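Local coordinates for protein L-threonine dehydrogenase (Flavobacterium frigidimaris, PDB 2YY7) that probably oxidises L-threonine as an NAD-dependent dehydrogenase, with a UDP-galactose 4-epimerase-like short-chain dehydrogenase/reductase fold, at residues A[115-120]-A[167-172]; A[210-215]-A[244-249]. All coordinates share one frame; numbering follows the deposited sequence.

Interaction 1 (A[115-120]-A[167-172]). With NAD (nicotinamide-adenine-dinucleotide), chain E.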
ATOM      1  N   TRP A 115       6.226   8.107 -13.420  1.00  8.59           N
ATOM      2  CA  TRP A 115       6.694   7.806 -12.079  1.00  8.89           C
ATOM      3  C   TRP A 115       7.015   6.320 -12.086  1.00  9.14           C
ATOM      4  O   TRP A 115       6.147   5.494 -12.347  1.00  9.67           O
ATOM      5  CB  TRP A 115       5.610   8.105 -11.046  1.00  7.98           C
ATOM      6  CG  TRP A 115       5.988   7.623  -9.678  1.00  8.27           C
ATOM      7  CD1 TRP A 115       6.879   8.198  -8.816  1.00  8.54           C
ATOM      8  CD2 TRP A 115       5.548   6.415  -9.054  1.00  8.03           C
ATOM      9  NE1 TRP A 115       7.024   7.419  -7.695  1.00  6.02           N
ATOM     10  CE2 TRP A 115       6.218   6.317  -7.816  1.00  5.55           C
ATOM     11  CE3 TRP A 115       4.656   5.399  -9.425  1.00 10.52           C
ATOM     12  CZ2 TRP A 115       6.021   5.241  -6.942  1.00  7.98           C
ATOM     13  CZ3 TRP A 115       4.461   4.327  -8.555  1.00  9.14           C
ATOM     14  CH2 TRP A 115       5.140   4.260  -7.328  1.00  8.25           C
ATOM     15  N   PRO A 116       8.272   5.958 -11.809  1.00 10.10           N
ATOM     16  CA  PRO A 116       8.617   4.540 -11.818  1.00 10.13           C
ATOM     17  C   PRO A 116       8.379   3.810 -10.507  1.00 10.86           C
ATOM     18  O   PRO A 116       8.615   4.348  -9.419  1.00 10.91           O
ATOM     19  CB  PRO A 116      10.087   4.563 -12.187  1.00  9.95           C
ATOM     20  CG  PRO A 116      10.576   5.761 -11.387  1.00 10.58           C
ATOM     21  CD  PRO A 116       9.479   6.795 -11.637  1.00  9.14           C
ATOM     22  N   SER A 117       7.888   2.583 -10.630  1.00 10.73           N
ATOM     23  CA  SER A 117       7.670   1.726  -9.479  1.00 10.23           C
ATOM     24  C   SER A 117       8.891   0.821  -9.523  1.00 10.16           C
ATOM     25  O   SER A 117       9.907   1.179 -10.132  1.00  9.51           O
ATOM     26  CB  SER A 117       6.396   0.897  -9.646  1.00 10.34           C
ATOM     27  OG  SER A 117       6.179   0.066  -8.516  1.00 10.64           O
ATOM     28  N   SER A 118       8.794  -0.348  -8.903  1.00  9.00           N
ATOM     29  CA  SER A 118       9.910  -1.283  -8.885  1.00  9.25           C
ATOM     30  C   SER A 118       9.455  -2.717  -8.637  1.00  8.71           C
ATOM     31  O   SER A 118       8.357  -2.955  -8.131  1.00  7.66           O
ATOM     32  CB  SER A 118      10.906  -0.871  -7.793  1.00  8.01           C
ATOM     33  OG  SER A 118      11.858  -1.886  -7.561  1.00  8.36           O
ATOM     34  N   ILE A 119      10.303  -3.673  -8.996  1.00  9.72           N
ATOM     35  CA  ILE A 119       9.991  -5.077  -8.763  1.00 10.66           C
ATOM     36  C   ILE A 119       9.930  -5.281  -7.248  1.00 10.73           C
ATOM     37  O   ILE A 119       9.532  -6.342  -6.768  1.00 11.14           O
ATOM     38  CB  ILE A 119      11.078  -6.007  -9.337  1.00 11.57           C
ATOM     39  CG1 ILE A 119      12.461  -5.548  -8.856  1.00 11.59           C
ATOM     40  CG2 ILE A 119      10.984  -6.034 -10.860  1.00 10.84           C
ATOM     41  CD1 ILE A 119      13.585  -6.529  -9.165  1.00 11.67           C
ATOM     42  N   ALA A 120      10.332  -4.253  -6.501  1.00  9.83           N
ATOM     43  CA  ALA A 120      10.319  -4.311  -5.042  1.00  9.39           C
ATOM     44  C   ALA A 120       8.895  -4.317  -4.487  1.00  8.99           C
ATOM     45  O   ALA A 120       8.699  -4.523  -3.286  1.00  9.38           O
ATOM     46  CB  ALA A 120      11.097  -3.133  -4.462  1.00  8.75           C
ATOM     47  N   SER A 167       3.447   4.512 -15.466  1.00  9.64           N
ATOM     48  CA  SER A 167       4.483   3.895 -14.651  1.00  9.89           C
ATOM     49  C   SER A 167       4.920   2.509 -15.110  1.00  9.67           C
ATOM     50  O   SER A 167       4.177   1.794 -15.782  1.00 10.54           O
ATOM     51  CB  SER A 167       3.991   3.792 -13.204  1.00  9.02           C
ATOM     52  OG  SER A 167       4.986   3.235 -12.358  1.00  9.48           O
ATOM     53  N   ILE A 168       6.146   2.150 -14.742  1.00  9.85           N
ATOM     54  CA  ILE A 168       6.688   0.835 -15.035  1.00  9.99           C
ATOM     55  C   ILE A 168       7.481   0.350 -13.822  1.00 10.11           C
ATOM     56  O   ILE A 168       8.123   1.137 -13.117  1.00  8.77           O
ATOM     57  CB  ILE A 168       7.601   0.823 -16.303  1.00 11.34           C
ATOM     58  CG1 ILE A 168       8.693   1.879 -16.194  1.00 12.34           C
ATOM     59  CG2 ILE A 168       6.762   1.073 -17.555  1.00 10.66           C
ATOM     60  CD1 ILE A 168       9.505   2.021 -17.476  1.00 12.53           C
ATOM     61  N   ARG A 169       7.406  -0.948 -13.566  1.00  9.09           N
ATOM     62  CA  ARG A 169       8.115  -1.548 -12.450  1.00  9.81           C
ATOM     63  C   ARG A 169       9.499  -1.981 -12.938  1.00 10.11           C
ATOM     64  O   ARG A 169       9.700  -3.137 -13.309  1.00 11.16           O
ATOM     65  CB  ARG A 169       7.318  -2.753 -11.921  1.00  8.64           C
ATOM     66  CG  ARG A 169       5.942  -2.394 -11.340  1.00  9.26           C
ATOM     67  CD  ARG A 169       5.055  -3.642 -11.185  1.00  9.51           C
ATOM     68  NE  ARG A 169       3.747  -3.338 -10.599  1.00 10.20           N
ATOM     69  CZ  ARG A 169       2.656  -4.084 -10.770  1.00 10.51           C
ATOM     70  NH1 ARG A 169       2.707  -5.187 -11.511  1.00  9.44           N
ATOM     71  NH2 ARG A 169       1.507  -3.721 -10.215  1.00  7.68           N
ATOM     72  N   TYR A 170      10.453  -1.047 -12.956  1.00  9.88           N
ATOM     73  CA  TYR A 170      11.811  -1.368 -13.412  1.00  9.77           C
ATOM     74  C   TYR A 170      12.439  -2.522 -12.633  1.00 10.01           C
ATOM     75  O   TYR A 170      12.309  -2.596 -11.411  1.00  9.12           O
ATOM     76  CB  TYR A 170      12.791  -0.208 -13.199  1.00  9.15           C
ATOM     77  CG  TYR A 170      12.581   1.104 -13.923  1.00  9.04           C
ATOM     78  CD1 TYR A 170      12.458   1.170 -15.312  1.00  8.49           C
ATOM     79  CD2 TYR A 170      12.629   2.300 -13.211  1.00  7.39           C
ATOM     80  CE1 TYR A 170      12.394   2.416 -15.970  1.00  8.83           C
ATOM     81  CE2 TYR A 170      12.568   3.530 -13.851  1.00  6.39           C
ATOM     82  CZ  TYR A 170      12.451   3.586 -15.222  1.00  7.47           C
ATOM     83  OH  TYR A 170      12.394   4.827 -15.820  1.00  6.55           O
ATOM     84  N   PRO A 171      13.114  -3.450 -13.329  1.00 10.99           N
ATOM     85  CA  PRO A 171      13.751  -4.533 -12.579  1.00 11.19           C
ATOM     86  C   PRO A 171      15.099  -3.927 -12.151  1.00 11.55           C
ATOM     87  O   PRO A 171      15.269  -2.712 -12.235  1.00 11.68           O
ATOM     88  CB  PRO A 171      13.894  -5.647 -13.621  1.00 12.04           C
ATOM     89  CG  PRO A 171      13.971  -4.921 -14.910  1.00 11.48           C
ATOM     90  CD  PRO A 171      12.962  -3.810 -14.750  1.00 10.56           C
ATOM     91  N   GLY A 172      16.045  -4.734 -11.682  1.00 10.88           N
ATOM     92  CA  GLY A 172      17.335  -4.175 -11.294  1.00 10.69           C
ATOM     93  C   GLY A 172      18.014  -3.573 -12.518  1.00 11.25           C
ATOM     94  O   GLY A 172      18.161  -4.258 -13.530  1.00 11.54           O
TER
HETATM   95  PA  NAD E3001      19.377   7.416  -7.599  1.00  9.94           P
HETATM   96  O1A NAD E3001      20.592   7.050  -8.380  1.00 10.01           O
HETATM   97  O2A NAD E3001      19.469   7.199  -6.132  1.00 10.53           O
HETATM   98  O5B NAD E3001      18.883   8.873  -7.973  1.00  8.58           O
HETATM   99  C5B NAD E3001      18.010   9.585  -7.145  1.00  3.91           C
HETATM  100  C4B NAD E3001      18.215  11.064  -7.361  1.00  5.99           C
HETATM  101  O4B NAD E3001      17.186  11.751  -6.647  1.00  7.54           O
HETATM  102  C3B NAD E3001      19.586  11.544  -6.827  1.00  7.81           C
HETATM  103  O3B NAD E3001      20.315  12.277  -7.827  1.00  8.85           O
HETATM  104  C2B NAD E3001      19.205  12.366  -5.590  1.00  7.51           C
HETATM  105  O2B NAD E3001      20.109  13.430  -5.345  1.00  8.79           O
HETATM  106  C1B NAD E3001      17.794  12.844  -5.961  1.00  8.55           C
HETATM  107  N9A NAD E3001      17.016  13.285  -4.794  1.00  8.89           N
HETATM  108  C8A NAD E3001      16.954  12.649  -3.554  1.00 10.09           C
HETATM  109  N7A NAD E3001      16.158  13.375  -2.756  1.00  8.19           N
HETATM  110  C5A NAD E3001      15.712  14.429  -3.476  1.00  9.44           C
HETATM  111  C6A NAD E3001      14.901  15.498  -3.129  1.00  8.67           C
HETATM  112  N6A NAD E3001      14.479  15.643  -1.892  1.00  7.69           N
HETATM  113  N1A NAD E3001      14.630  16.461  -4.065  1.00  8.28           N
HETATM  114  C2A NAD E3001      15.150  16.379  -5.348  1.00  9.67           C
HETATM  115  N3A NAD E3001      15.984  15.337  -5.706  1.00  8.46           N
HETATM  116  C4A NAD E3001      16.254  14.385  -4.754  1.00  7.80           C
HETATM  117  O3  NAD E3001      18.152   6.490  -8.069  1.00  9.50           O
HETATM  118  PN  NAD E3001      17.831   5.873  -9.535  1.00  9.35           P
HETATM  119  O1N NAD E3001      18.060   6.869 -10.634  1.00  7.46           O
HETATM  120  O2N NAD E3001      18.432   4.512  -9.541  1.00 14.18           O
HETATM  121  O5D NAD E3001      16.228   5.642  -9.416  1.00  8.59           O
HETATM  122  C5D NAD E3001      15.305   6.639  -9.877  1.00  7.19           C
HETATM  123  C4D NAD E3001      13.861   6.088  -9.717  1.00  6.92           C
HETATM  124  O4D NAD E3001      13.756   4.822 -10.343  1.00  6.26           O
HETATM  125  C3D NAD E3001      13.456   5.842  -8.260  1.00  9.06           C
HETATM  126  O3D NAD E3001      12.061   6.098  -8.129  1.00 10.26           O
HETATM  127  C2D NAD E3001      13.663   4.357  -8.081  1.00  9.11           C
HETATM  128  O2D NAD E3001      12.893   3.924  -6.985  1.00 10.15           O
HETATM  129  C1D NAD E3001      13.251   3.807  -9.447  1.00  6.43           C
HETATM  130  N1N NAD E3001      13.857   2.473  -9.664  1.00  6.65           N
HETATM  131  C2N NAD E3001      15.220   2.361  -9.852  1.00  5.39           C
HETATM  132  C3N NAD E3001      15.780   1.104 -10.054  1.00  7.35           C
HETATM  133  C7N NAD E3001      17.242   0.959 -10.378  1.00  7.03           C
HETATM  134  O7N NAD E3001      17.698  -0.344 -10.484  1.00  9.20           O
HETATM  135  N7N NAD E3001      18.062   2.018 -10.507  1.00 11.22           N
HETATM  136  C4N NAD E3001      14.966  -0.045 -10.044  1.00  5.97           C
HETATM  137  C5N NAD E3001      13.584   0.088  -9.879  1.00  4.61           C
HETATM  138  C6N NAD E3001      13.037   1.339  -9.669  1.00  2.20           C

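Interaction 2 (A[210-215]-A[244-249])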
ATOM      1  N   LYS A 210      18.876 -15.564  -8.289  1.00 12.36           N
ATOM      2  CA  LYS A 210      18.347 -15.178  -9.592  1.00 12.77           C
ATOM      3  C   LYS A 210      17.410 -13.983  -9.466  1.00 12.54           C
ATOM      4  O   LYS A 210      16.487 -13.989  -8.653  1.00 12.14           O
ATOM      5  CB  LYS A 210      17.612 -16.367 -10.216  1.00 12.70           C
ATOM      6  CG  LYS A 210      17.122 -16.154 -11.635  1.00 13.40           C
ATOM      7  CD  LYS A 210      16.437 -17.416 -12.133  1.00 16.83           C
ATOM      8  CE  LYS A 210      15.810 -17.212 -13.496  1.00 20.87           C
ATOM      9  NZ  LYS A 210      16.835 -16.767 -14.480  1.00 30.64           N
ATOM     10  N   MET A 211      17.650 -12.953 -10.272  1.00 11.43           N
ATOM     11  CA  MET A 211      16.827 -11.750 -10.219  1.00 12.05           C
ATOM     12  C   MET A 211      16.535 -11.172 -11.592  1.00 10.48           C
ATOM     13  O   MET A 211      17.246 -11.454 -12.559  1.00  9.65           O
ATOM     14  CB  MET A 211      17.526 -10.668  -9.394  1.00 11.20           C
ATOM     15  CG  MET A 211      17.886 -11.083  -7.977  1.00 11.62           C
ATOM     16  SD  MET A 211      18.757  -9.745  -7.127  1.00 16.89           S
ATOM     17  CE  MET A 211      17.373  -8.857  -6.435  1.00 10.08           C
ATOM     18  N   PRO A 212      15.474 -10.353 -11.691  1.00 10.23           N
ATOM     19  CA  PRO A 212      15.071  -9.700 -12.943  1.00 10.31           C
ATOM     20  C   PRO A 212      15.971  -8.476 -13.106  1.00 10.86           C
ATOM     21  O   PRO A 212      16.063  -7.644 -12.196  1.00 10.99           O
ATOM     22  CB  PRO A 212      13.624  -9.287 -12.681  1.00  9.34           C
ATOM     23  CG  PRO A 212      13.185 -10.188 -11.557  1.00 10.97           C
ATOM     24  CD  PRO A 212      14.405 -10.236 -10.688  1.00  9.62           C
ATOM     25  N   MET A 213      16.628  -8.367 -14.257  1.00 10.40           N
ATOM     26  CA  MET A 213      17.527  -7.249 -14.514  1.00 10.83           C
ATOM     27  C   MET A 213      17.266  -6.634 -15.882  1.00 10.42           C
ATOM     28  O   MET A 213      16.591  -7.230 -16.723  1.00 11.44           O
ATOM     29  CB  MET A 213      18.981  -7.728 -14.449  1.00 11.04           C
ATOM     30  CG  MET A 213      19.420  -8.238 -13.081  1.00 10.49           C
ATOM     31  SD  MET A 213      19.989  -6.922 -11.991  1.00 12.62           S
ATOM     32  CE  MET A 213      20.843  -7.880 -10.728  1.00 11.33           C
ATOM     33  N   MET A 214      17.811  -5.439 -16.093  1.00 10.84           N
ATOM     34  CA  MET A 214      17.666  -4.735 -17.358  1.00 10.39           C
ATOM     35  C   MET A 214      18.808  -3.742 -17.547  1.00  9.72           C
ATOM     36  O   MET A 214      19.228  -3.079 -16.595  1.00  9.70           O
ATOM     37  CB  MET A 214      16.326  -3.991 -17.402  1.00  9.03           C
ATOM     38  CG  MET A 214      16.069  -3.258 -18.715  1.00 10.60           C
ATOM     39  SD  MET A 214      14.438  -2.493 -18.752  1.00 12.02           S
ATOM     40  CE  MET A 214      13.389  -3.963 -18.934  1.00  9.48           C
ATOM     41  N   TYR A 215      19.324  -3.653 -18.769  1.00  9.79           N
ATOM     42  CA  TYR A 215      20.398  -2.713 -19.067  1.00  9.74           C
ATOM     43  C   TYR A 215      19.746  -1.332 -19.142  1.00  9.88           C
ATOM     44  O   TYR A 215      18.614  -1.207 -19.617  1.00  9.82           O
ATOM     45  CB  TYR A 215      21.056  -3.057 -20.409  1.00 10.69           C
ATOM     46  CG  TYR A 215      22.389  -2.373 -20.630  1.00 11.68           C
ATOM     47  CD1 TYR A 215      22.851  -2.106 -21.917  1.00 13.64           C
ATOM     48  CD2 TYR A 215      23.203  -2.022 -19.552  1.00 13.34           C
ATOM     49  CE1 TYR A 215      24.089  -1.509 -22.128  1.00 14.84           C
ATOM     50  CE2 TYR A 215      24.446  -1.424 -19.754  1.00 14.04           C
ATOM     51  CZ  TYR A 215      24.881  -1.173 -21.044  1.00 13.96           C
ATOM     52  OH  TYR A 215      26.099  -0.579 -21.254  1.00 16.12           O
ATOM     53  N   ALA A 244      13.406  -7.862 -19.153  1.00 13.67           N
ATOM     54  CA  ALA A 244      14.444  -7.971 -20.167  1.00 13.77           C
ATOM     55  C   ALA A 244      15.277  -9.216 -19.870  1.00 14.42           C
ATOM     56  O   ALA A 244      15.250 -10.179 -20.632  1.00 15.31           O
ATOM     57  CB  ALA A 244      15.330  -6.722 -20.164  1.00 12.77           C
ATOM     58  N   MET A 245      15.995  -9.199 -18.748  1.00 14.55           N
ATOM     59  CA  MET A 245      16.843 -10.325 -18.359  1.00 15.52           C
ATOM     60  C   MET A 245      16.571 -10.845 -16.957  1.00 14.70           C
ATOM     61  O   MET A 245      15.901 -10.204 -16.151  1.00 14.74           O
ATOM     62  CB  MET A 245      18.321  -9.927 -18.381  1.00 14.66           C
ATOM     63  CG  MET A 245      18.769  -9.074 -19.539  1.00 17.68           C
ATOM     64  SD  MET A 245      20.494  -8.608 -19.280  1.00 17.47           S
ATOM     65  CE  MET A 245      20.302  -7.163 -18.219  1.00 19.83           C
ATOM     66  N   SER A 246      17.140 -12.012 -16.681  1.00 15.09           N
ATOM     67  CA  SER A 246      17.071 -12.668 -15.382  1.00 13.92           C
ATOM     68  C   SER A 246      18.326 -13.520 -15.346  1.00 13.79           C
ATOM     69  O   SER A 246      18.570 -14.321 -16.257  1.00 12.99           O
ATOM     70  CB  SER A 246      15.822 -13.555 -15.247  1.00 15.40           C
ATOM     71  OG  SER A 246      14.693 -12.803 -14.820  1.00 17.19           O
ATOM     72  N   PHE A 247      19.141 -13.316 -14.318  1.00 12.93           N
ATOM     73  CA  PHE A 247      20.380 -14.061 -14.167  1.00 11.79           C
ATOM     74  C   PHE A 247      20.857 -14.064 -12.722  1.00 12.43           C
ATOM     75  O   PHE A 247      20.388 -13.284 -11.898  1.00 11.47           O
ATOM     76  CB  PHE A 247      21.466 -13.484 -15.097  1.00 12.06           C
ATOM     77  CG  PHE A 247      21.811 -12.025 -14.838  1.00  9.56           C
ATOM     78  CD1 PHE A 247      22.571 -11.652 -13.729  1.00 11.58           C
ATOM     79  CD2 PHE A 247      21.399 -11.035 -15.727  1.00 11.21           C
ATOM     80  CE1 PHE A 247      22.921 -10.309 -13.510  1.00 10.41           C
ATOM     81  CE2 PHE A 247      21.740  -9.687 -15.521  1.00 10.19           C
ATOM     82  CZ  PHE A 247      22.503  -9.327 -14.408  1.00 12.53           C
ATOM     83  N   THR A 248      21.784 -14.964 -12.418  1.00 12.89           N
ATOM     84  CA  THR A 248      22.351 -15.088 -11.081  1.00 12.88           C
ATOM     85  C   THR A 248      23.739 -14.462 -11.094  1.00 12.71           C
ATOM     86  O   THR A 248      24.283 -14.162 -12.159  1.00 13.23           O
ATOM     87  CB  THR A 248      22.531 -16.567 -10.691  1.00 13.23           C
ATOM     88  OG1 THR A 248      23.407 -17.190 -11.640  1.00 14.72           O
ATOM     89  CG2 THR A 248      21.197 -17.303 -10.682  1.00 11.92           C
ATOM     90  N   PRO A 249      24.326 -14.241  -9.909  1.00 12.65           N
ATOM     91  CA  PRO A 249      25.667 -13.656  -9.873  1.00 12.11           C
ATOM     92  C   PRO A 249      26.649 -14.581 -10.599  1.00 12.83           C
ATOM     93  O   PRO A 249      27.537 -14.117 -11.314  1.00 12.22           O
ATOM     94  CB  PRO A 249      25.951 -13.553  -8.380  1.00 11.79           C
ATOM     95  CG  PRO A 249      24.588 -13.256  -7.819  1.00 12.07           C
ATOM     96  CD  PRO A 249      23.712 -14.234  -8.570  1.00 11.97           C
TER

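Interaction 1 (A[115-120]-A[167-172])
Two neighbouring parallel strands of the Rossmann-type sheet, 112-118 and 164-174, come together here through S117, I168, I119 and Y170 against the nicotinamide end of the bound NAD. One backbone bond of ordinary strength ties them: S117 N reaches I168 O at 2.9 Å. Further along, I119 N makes a weak bond to Y170 O at 3.3 Å as the first strand gives way to a 3-10 turn. On the side of the sheet that carries S117 and R169, CB of S117 lies 3.7 Å from CG of R169; beyond that point the extended arginine chain runs on to a salt bridge with E151, which is also hydrogen-bonded to S117 OG. On the other side, S118 and Y170 meet the cofactor. The Y170 ring presents its edge to NAD C6N, nearly in its own plane, and its hydroxyl pairs with T223 on helix 216-228. The I119 side chain covers the end of the contact: with CG1 between the backbone N and the carbonyl carbon (chi1 50°), CG2 lies 3.6 Å from P171 CA while CD1 extends to 4.0 Å from G172 N. Replacing I119 with an alanine is likely to open a gap beside P171 and strip the cover from the start of G172. K147, an NAD-binding residue, bonds P116 O from helix 142-161. At the nicotinamide ring, S118 OG, which is hydrogen-bonded to a bound glycerol, stands 3.5 Å from NAD C5N.

Interaction 2 (A[210-215]-A[244-249])
A244 comes just before strand 245-247, which runs antiparallel to 211-215 at the end of the Rossmann-type sheet, and its methyl CB meets CE of M214 at 3.6 Å. M245 follows with two backbone bonds to M213: M245 N to M213 O at 2.9 Å, and M213 N to M245 O at 2.7 Å. The M245 chain, bent at chi3 (-84°), brings its methyl CE to 3.7 Å from M214 CA and close to Y215 N, and helix 300-311 touches the same side chain through M303. S246 faces P212 in a non-hydrogen-bonded pair; there S246 CA makes a CA-H...O contact with M211 O at 3.1 Å, while S246 OG is hydrogen-bonded to the backbone carbonyl of A281. K210 runs out extended and turns only at its last torsion, bringing NZ 3.5 Å from S246 CB. F247 forms the second hydrogen-bonded pair, with M211: F247 N bonds M211 O, and M211 N answers to F247 O. Its ring lies on the side shared by M211, M213 and M245, where Y187 of helix 187-197 packs against both F247 and M213. The M213 chain, turned by its chi2 of -86°, crosses that ring at about a right angle. Its SD makes an oblique Met-aromatic contact, 5.1 Å from the F247 ring centroid, and separately M213 CG packs 3.5 Å from F247 CZ. At T248, N-cap of helix 249-257, the methyl CG2 rests 3.7 Å from K210 CB.

How the interactions relate
The two interactions are centred 14 Å apart and lie side by side in one sheet, because strand 164-174 of interaction 1 pairs in parallel with strand 211-215 of interaction 2. G172 is the joint between them: its N probably bonds P212 O at 3.0 Å and its O probably bonds M214 N at 2.8 Å. Beside these bonds, P171 CG packs 3.6 Å from M214 CB, so the proline touches both I119 and strand 211-215. The nicotinamide of NAD sits directly against interaction 1, whereas interaction 2 lies farther along the same sheet, the M213 side chain about 7 Å from NAD at the nearest atoms.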